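Local structure of Atu0111 protein (Agrobacterium tumefaciens, 2FSQ) at residues S53-A58 with V211-I216; G137-G142 with E178-L183. The protein is of unknown function but belongs to the 2H clan, whose characterised members include phosphoesterases, so it may act on phosphate esters. All coordinates share one frame; numbering follows the deposited sequence. Where two conformers were deposited one is given.

Contact 1 (S53-A58 with V211-I216); sequences SQTESA and VAAPVI
A58 packs against the end of the other helix through its methyl group. Its CB lies 3.7 Å from A212 CB and 4.1 Å from A213 CB. The backbones come close here, T55 CA lying 5.2 Å from A213 CA. One turn earlier, T55 makes the second touch. With OG1 beside the backbone N (chi1 -72°), the methyl T55 CG2 is left anti to that N and meets I216 CG2 at 3.7 Å. The two side chains cross at about a right angle. T55 OG1 lies 3.4 Å from V215 O, but its hydrogen bond is to the backbone N of Q217.

The helix start that presents T55 and A58 is capped by S53, whose OG accepts from E56 N at 3.2 Å. The same OG is also hydrogen-bonded to V50 O. On the other side, A213 is the first residue to leave helical geometry, and the chain then turns through P214 toward I216. The contact thus joins the N-terminal end of helix 54-67 to the C-terminal exit of helix 195-212. I216 then leads inward, hydrogen-bonded to M133 through its backbone and packing on M143 and M145 of strand 142-147.

Contact 2 (G137-G142 with E178-L183); sequences GLRPVG and EFHITL. With ACY (acetic acid), chain B.
R139 reaches across strand 142-147 to E178, and the two side chains run past each other in opposite directions. R139 NH1 donates to E178 OE1 at 2.8 Å in a salt bridge. The oxygen is met from above the carboxylate plane, and the planes of the two groups stand 70° apart. Water 2 links the same OE1 to R139 NH2.

The R139 chain is extended from CG to NE, which carries the guanidinium up to H180, its plane turned 67° from the ring. R139 NH2 comes to 3.5 Å from H180 CB and also donates to water 1, which donates to I181 O. H180 CG stands between the backbone N and the carbonyl carbon (chi1 59°), which lets H180 ND1 reach back and donate to E178 O at 2.9 Å, nearly in the ring plane. This bond restrains the ring rotation. Water 2 lies above one ring face, offset toward the rim.

T182 OG1 donates to an acetic acid oxygen, ACY O, at 2.9 Å. The backbones join at the type I turn R139-G142: L183 N donates to V141 O at 2.7 Å, and G142 CA approaches I181 O at 3.4 Å.

H180-T182 is one of the two His-x-Thr/Ser motifs of the 2H clan. T86, from the other, also hydrogen-bonds the acetic acid, probably from the crystallisation liquor, consistent with an active-site pocket as in 2H phosphoesterases.

In the fold
The centres of the two contacts are 15 Å apart. Contact 2 is nested inside the chain loop that contact 1 closes. Contact 1 joins helices 54-67 and 195-212 at about 17 Å from the chain centre. Contact 2 lies deeper, about 7 Å from that centre, in the three-stranded antiparallel sheet 133-139, 142-147, 179-182. The same two helices cover this sheet: L138 packs on both, and L183 rests on I59 and F66. The contacts also touch directly, I216 CG2 to I181 CD1 at 4.0 Å. The helix pair and the strand bearing the probable active-site motif are therefore parts of one packed unit.

Contact 1 (S53-A58 with V211-I216)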
ATOM      1  N   SER A  53       3.926   8.292 -16.801  1.00 17.92           N
ATOM      2  CA  SER A  53       4.925   7.284 -17.203  1.00 16.86           C
ATOM      3  C   SER A  53       4.216   6.065 -17.791  1.00 16.66           C
ATOM      4  O   SER A  53       3.025   5.865 -17.548  1.00 16.73           O
ATOM      5  CB  SER A  53       5.767   6.871 -15.988  1.00 17.17           C
ATOM      6  OG  SER A  53       4.960   6.227 -15.018  1.00 16.49           O
ATOM      7  N   GLN A  54       4.949   5.239 -18.542  0.70 15.92           N
ATOM      8  CA  GLN A  54       4.360   4.025 -19.111  0.70 16.29           C
ATOM      9  C   GLN A  54       3.967   3.034 -17.999  0.70 15.10           C
ATOM     10  O   GLN A  54       3.011   2.256 -18.150  0.70 15.94           O
ATOM     11  CB  GLN A  54       5.284   3.411 -20.166  0.70 16.68           C
ATOM     12  CG  GLN A  54       5.516   4.368 -21.365  0.70 19.92           C
ATOM     13  CD  GLN A  54       5.782   3.672 -22.701  0.70 23.56           C
ATOM     14  OE1 GLN A  54       5.876   4.337 -23.743  0.70 25.78           O
ATOM     15  NE2 GLN A  54       5.913   2.347 -22.681  0.70 26.57           N
ATOM     16  N   THR A  55       4.692   3.076 -16.876  1.00 15.04           N
ATOM     17  CA  THR A  55       4.338   2.253 -15.715  1.00 14.47           C
ATOM     18  C   THR A  55       2.948   2.643 -15.210  1.00 14.24           C
ATOM     19  O   THR A  55       2.087   1.787 -14.983  1.00 14.95           O
ATOM     20  CB  THR A  55       5.366   2.395 -14.560  1.00 14.18           C
ATOM     21  OG1 THR A  55       6.584   1.735 -14.915  1.00 14.70           O
ATOM     22  CG2 THR A  55       4.871   1.732 -13.297  1.00 14.14           C
ATOM     23  N   GLU A  56       2.729   3.943 -15.051  1.00 14.41           N
ATOM     24  CA  GLU A  56       1.442   4.394 -14.558  1.00 15.04           C
ATOM     25  C   GLU A  56       0.312   4.013 -15.513  1.00 14.85           C
ATOM     26  O   GLU A  56      -0.725   3.501 -15.083  1.00 15.86           O
ATOM     27  CB  GLU A  56       1.448   5.892 -14.300  1.00 15.32           C
ATOM     28  CG  GLU A  56       0.131   6.396 -13.745  1.00 16.89           C
ATOM     29  CD  GLU A  56       0.052   7.904 -13.722  1.00 17.48           C
ATOM     30  OE1 GLU A  56       0.079   8.507 -14.812  1.00 18.45           O
ATOM     31  OE2 GLU A  56      -0.086   8.493 -12.625  1.00 19.71           O
ATOM     32  N   SER A  57       0.508   4.234 -16.814  1.00 16.15           N
ATOM     33  CA  SER A  57      -0.505   3.853 -17.793  1.00 16.81           C
ATOM     34  C   SER A  57      -0.829   2.364 -17.769  1.00 15.72           C
ATOM     35  O   SER A  57      -1.994   1.964 -17.880  1.00 16.24           O
ATOM     36  CB  SER A  57      -0.083   4.298 -19.200  1.00 17.52           C
ATOM     37  OG  SER A  57      -0.048   5.716 -19.269  1.00 21.63           O
ATOM     38  N   ALA A  58       0.202   1.532 -17.611  1.00 15.62           N
ATOM     39  CA  ALA A  58      -0.008   0.094 -17.526  1.00 15.38           C
ATOM     40  C   ALA A  58      -0.870  -0.263 -16.299  1.00 14.77           C
ATOM     41  O   ALA A  58      -1.811  -1.079 -16.387  1.00 15.71           O
ATOM     42  CB  ALA A  58       1.326  -0.632 -17.468  1.00 16.16           C
ATOM     43  N   VAL A 211       4.623  -7.517 -18.757  1.00 17.07           N
ATOM     44  CA  VAL A 211       5.219  -7.143 -20.041  1.00 17.87           C
ATOM     45  C   VAL A 211       5.264  -5.630 -20.235  1.00 17.30           C
ATOM     46  O   VAL A 211       6.265  -5.083 -20.708  1.00 17.65           O
ATOM     47  CB  VAL A 211       4.483  -7.822 -21.223  1.00 18.83           C
ATOM     48  CG1 VAL A 211       4.976  -7.271 -22.569  1.00 19.69           C
ATOM     49  CG2 VAL A 211       4.672  -9.342 -21.167  1.00 20.20           C
ATOM     50  N   ALA A 212       4.178  -4.953 -19.878  1.00 16.60           N
ATOM     51  CA  ALA A 212       4.077  -3.512 -20.095  1.00 16.41           C
ATOM     52  C   ALA A 212       4.930  -2.714 -19.127  1.00 15.72           C
ATOM     53  O   ALA A 212       5.378  -1.602 -19.447  1.00 17.48           O
ATOM     54  CB  ALA A 212       2.628  -3.056 -19.993  1.00 16.55           C
ATOM     55  N   ALA A 213       5.137  -3.267 -17.927  1.00 14.84           N
ATOM     56  CA  ALA A 213       5.874  -2.573 -16.869  1.00 14.08           C
ATOM     57  C   ALA A 213       6.754  -3.601 -16.161  1.00 13.79           C
ATOM     58  O   ALA A 213       6.458  -3.994 -15.035  1.00 14.46           O
ATOM     59  CB  ALA A 213       4.908  -1.913 -15.871  1.00 13.77           C
ATOM     60  N   PRO A 214       7.822  -4.063 -16.828  1.00 13.64           N
ATOM     61  CA  PRO A 214       8.660  -5.114 -16.239  1.00 13.43           C
ATOM     62  C   PRO A 214       9.416  -4.684 -14.972  1.00 13.59           C
ATOM     63  O   PRO A 214       9.833  -5.530 -14.186  1.00 13.95           O
ATOM     64  CB  PRO A 214       9.646  -5.461 -17.364  1.00 14.15           C
ATOM     65  CG  PRO A 214       9.666  -4.252 -18.222  1.00 14.12           C
ATOM     66  CD  PRO A 214       8.273  -3.703 -18.190  1.00 13.97           C
ATOM     67  N   VAL A 215       9.620  -3.382 -14.811  0.50 12.84           N
ATOM     68  CA  VAL A 215       9.920  -2.805 -13.505  0.50 12.87           C
ATOM     69  C   VAL A 215       8.902  -1.701 -13.270  0.50 12.82           C
ATOM     70  O   VAL A 215       8.448  -1.030 -14.211  0.50 12.47           O
ATOM     71  CB  VAL A 215      11.362  -2.255 -13.382  0.50 13.05           C
ATOM     72  CG1 VAL A 215      12.357  -3.388 -13.298  0.50 12.34           C
ATOM     73  CG2 VAL A 215      11.698  -1.305 -14.533  0.50 12.91           C
ATOM     74  N   ILE A 216       8.534  -1.515 -12.012  1.00 12.83           N
ATOM     75  CA  ILE A 216       7.511  -0.545 -11.673  1.00 13.59           C
ATOM     76  C   ILE A 216       8.227   0.760 -11.382  1.00 13.45           C
ATOM     77  O   ILE A 216       8.761   0.958 -10.284  1.00 14.34           O
ATOM     78  CB  ILE A 216       6.654  -1.027 -10.477  1.00 13.17           C
ATOM     79  CG1 ILE A 216       6.007  -2.383 -10.800  1.00 14.47           C
ATOM     80  CG2 ILE A 216       5.592   0.015 -10.122  1.00 13.78           C
ATOM     81  CD1 ILE A 216       5.225  -2.440 -12.102  1.00 16.01           C
TER

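Contact 2 (G137-G142 with E178-L183)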
ATOM      1  N   GLY A 137       2.400 -10.549  -8.447  1.00 13.46           N
ATOM      2  CA  GLY A 137       1.060 -11.126  -8.292  1.00 13.88           C
ATOM      3  C   GLY A 137       0.027 -10.035  -8.381  1.00 13.20           C
ATOM      4  O   GLY A 137       0.347  -8.867  -8.177  1.00 13.00           O
ATOM      5  N   LEU A 138      -1.215 -10.434  -8.652  1.00 13.85           N
ATOM      6  CA  LEU A 138      -2.366  -9.524  -8.675  1.00 14.18           C
ATOM      7  C   LEU A 138      -3.498 -10.142  -7.896  1.00 14.37           C
ATOM      8  O   LEU A 138      -3.732 -11.346  -7.959  1.00 14.44           O
ATOM      9  CB  LEU A 138      -2.869  -9.278 -10.104  1.00 15.57           C
ATOM     10  CG  LEU A 138      -2.272  -8.264 -11.058  1.00 18.30           C
ATOM     11  CD1 LEU A 138      -3.187  -8.129 -12.268  1.00 15.56           C
ATOM     12  CD2 LEU A 138      -2.105  -6.930 -10.368  1.00 18.73           C
ATOM     13  N   ARG A 139      -4.240  -9.293  -7.208  0.60 13.01           N
ATOM     14  CA  ARG A 139      -5.422  -9.728  -6.470  0.60 13.31           C
ATOM     15  C   ARG A 139      -6.395  -8.552  -6.516  0.60 13.74           C
ATOM     16  O   ARG A 139      -6.025  -7.465  -6.934  0.60 13.27           O
ATOM     17  CB  ARG A 139      -5.013 -10.076  -5.046  0.60 13.40           C
ATOM     18  CG  ARG A 139      -4.303  -8.913  -4.377  0.60 13.01           C
ATOM     19  CD  ARG A 139      -3.607  -9.285  -3.109  0.60 14.87           C
ATOM     20  NE  ARG A 139      -2.814  -8.146  -2.652  0.60 17.19           N
ATOM     21  CZ  ARG A 139      -1.959  -8.186  -1.641  0.60 14.72           C
ATOM     22  NH1 ARG A 139      -1.776  -9.312  -0.962  0.60 17.94           N
ATOM     23  NH2 ARG A 139      -1.288  -7.090  -1.304  0.60 15.71           N
ATOM     24  N   PRO A 140      -7.660  -8.765  -6.127  1.00 14.28           N
ATOM     25  CA  PRO A 140      -8.603  -7.633  -6.234  1.00 14.52           C
ATOM     26  C   PRO A 140      -8.177  -6.338  -5.546  1.00 14.45           C
ATOM     27  O   PRO A 140      -8.530  -5.259  -6.023  1.00 15.16           O
ATOM     28  CB  PRO A 140      -9.882  -8.190  -5.612  1.00 15.64           C
ATOM     29  CG  PRO A 140      -9.798  -9.645  -5.930  1.00 15.45           C
ATOM     30  CD  PRO A 140      -8.343  -9.990  -5.674  1.00 15.26           C
ATOM     31  N   VAL A 141      -7.400  -6.430  -4.465  1.00 13.49           N
ATOM     32  CA  VAL A 141      -6.939  -5.210  -3.801  1.00 13.19           C
ATOM     33  C   VAL A 141      -5.719  -4.550  -4.452  1.00 11.83           C
ATOM     34  O   VAL A 141      -5.357  -3.434  -4.082  1.00 12.47           O
ATOM     35  CB  VAL A 141      -6.673  -5.397  -2.282  1.00 12.80           C
ATOM     36  CG1 VAL A 141      -7.972  -5.701  -1.552  1.00 14.49           C
ATOM     37  CG2 VAL A 141      -5.643  -6.473  -2.004  1.00 13.92           C
ATOM     38  N   GLY A 142      -5.054  -5.237  -5.388  1.00 12.19           N
ATOM     39  CA  GLY A 142      -3.923  -4.603  -6.052  1.00 12.51           C
ATOM     40  C   GLY A 142      -2.767  -5.522  -6.409  1.00 12.29           C
ATOM     41  O   GLY A 142      -2.957  -6.698  -6.665  1.00 14.43           O
ATOM     42  N   GLU A 178       5.088  -7.751   3.136  1.00 11.33           N
ATOM     43  CA  GLU A 178       4.687  -7.898   1.744  1.00 12.08           C
ATOM     44  C   GLU A 178       4.514  -6.521   1.077  1.00 11.52           C
ATOM     45  O   GLU A 178       3.587  -5.754   1.400  1.00 11.53           O
ATOM     46  CB  GLU A 178       3.378  -8.695   1.662  1.00 12.71           C
ATOM     47  CG  GLU A 178       2.910  -8.916   0.231  1.00 14.87           C
ATOM     48  CD  GLU A 178       1.664  -9.761   0.160  1.00 18.54           C
ATOM     49  OE1 GLU A 178       0.592  -9.275   0.566  1.00 23.08           O
ATOM     50  OE2 GLU A 178       1.767 -10.905  -0.317  1.00 23.83           O
ATOM     51  N   PHE A 179       5.426  -6.209   0.164  1.00 11.10           N
ATOM     52  CA  PHE A 179       5.312  -4.988  -0.610  1.00 11.12           C
ATOM     53  C   PHE A 179       4.150  -5.077  -1.582  1.00 11.36           C
ATOM     54  O   PHE A 179       3.903  -6.118  -2.179  1.00 11.32           O
ATOM     55  CB  PHE A 179       6.608  -4.703  -1.370  1.00 11.61           C
ATOM     56  CG  PHE A 179       7.766  -4.378  -0.480  1.00 12.80           C
ATOM     57  CD1 PHE A 179       7.949  -3.089   0.013  1.00 13.27           C
ATOM     58  CD2 PHE A 179       8.679  -5.367  -0.132  1.00 14.80           C
ATOM     59  CE1 PHE A 179       9.030  -2.802   0.840  1.00 14.52           C
ATOM     60  CE2 PHE A 179       9.747  -5.075   0.688  1.00 14.90           C
ATOM     61  CZ  PHE A 179       9.922  -3.803   1.180  1.00 14.67           C
ATOM     62  N   HIS A 180       3.460  -3.961  -1.774  1.00 10.75           N
ATOM     63  CA  HIS A 180       2.294  -3.972  -2.642  1.00 11.50           C
ATOM     64  C   HIS A 180       1.929  -2.575  -3.078  1.00 10.66           C
ATOM     65  O   HIS A 180       2.349  -1.590  -2.450  1.00 11.32           O
ATOM     66  CB  HIS A 180       1.110  -4.620  -1.931  1.00 12.25           C
ATOM     67  CG  HIS A 180       0.733  -3.930  -0.663  1.00 11.42           C
ATOM     68  ND1 HIS A 180       1.448  -4.086   0.509  1.00 11.85           N
ATOM     69  CD2 HIS A 180      -0.274  -3.066  -0.381  1.00 13.67           C
ATOM     70  CE1 HIS A 180       0.895  -3.349   1.460  1.00 13.48           C
ATOM     71  NE2 HIS A 180      -0.157  -2.730   0.951  1.00 13.90           N
ATOM     72  N   ILE A 181       1.163  -2.489  -4.163  1.00 11.16           N
ATOM     73  CA  ILE A 181       0.460  -1.256  -4.499  1.00 11.35           C
ATOM     74  C   ILE A 181      -1.038  -1.527  -4.368  1.00 10.75           C
ATOM     75  O   ILE A 181      -1.583  -2.429  -4.999  1.00 12.15           O
ATOM     76  CB  ILE A 181       0.803  -0.785  -5.924  1.00 11.99           C
ATOM     77  CG1 ILE A 181       2.259  -0.313  -5.939  1.00 13.33           C
ATOM     78  CG2 ILE A 181      -0.144   0.331  -6.358  1.00 13.65           C
ATOM     79  CD1 ILE A 181       2.773   0.156  -7.285  1.00 17.58           C
ATOM     80  N   THR A 182      -1.694  -0.745  -3.529  1.00 10.75           N
ATOM     81  CA  THR A 182      -3.128  -0.885  -3.335  1.00 10.98           C
ATOM     82  C   THR A 182      -3.872  -0.219  -4.493  1.00 11.37           C
ATOM     83  O   THR A 182      -3.638   0.944  -4.801  1.00 12.91           O
ATOM     84  CB  THR A 182      -3.510  -0.236  -2.004  1.00 11.58           C
ATOM     85  OG1 THR A 182      -2.886  -0.981  -0.949  1.00 13.21           O
ATOM     86  CG2 THR A 182      -5.050  -0.215  -1.811  1.00 13.65           C
ATOM     87  N   LEU A 183      -4.742  -0.987  -5.138  1.00 11.17           N
ATOM     88  CA  LEU A 183      -5.683  -0.426  -6.098  1.00 12.41           C
ATOM     89  C   LEU A 183      -7.054  -0.217  -5.447  1.00 12.19           C
ATOM     90  O   LEU A 183      -7.796   0.679  -5.845  1.00 13.25           O
ATOM     91  CB  LEU A 183      -5.830  -1.338  -7.323  1.00 12.12           C
ATOM     92  CG  LEU A 183      -4.570  -1.490  -8.181  1.00 14.26           C
ATOM     93  CD1 LEU A 183      -4.872  -2.406  -9.341  1.00 16.61           C
ATOM     94  CD2 LEU A 183      -4.064  -0.142  -8.681  1.00 16.58           C
TER
HETATM   95  C   ACY B 450      -1.001   0.190   1.672  1.00 28.03           C
HETATM   96  O   ACY B 450      -1.473   0.877   0.726  1.00 28.20           O
HETATM   97  OXT ACY B 450       0.158   0.337   2.142  1.00 28.57           O
HETATM   98  CH3 ACY B 450      -1.847  -0.914   2.242  1.00 28.45           C
HETATM   99  O   HOH W   1      -2.321  -4.888  -3.013  1.00 21.81           O
HETATM  100  O   HOH W   2      -0.191  -6.904   1.671  1.00 29.69           O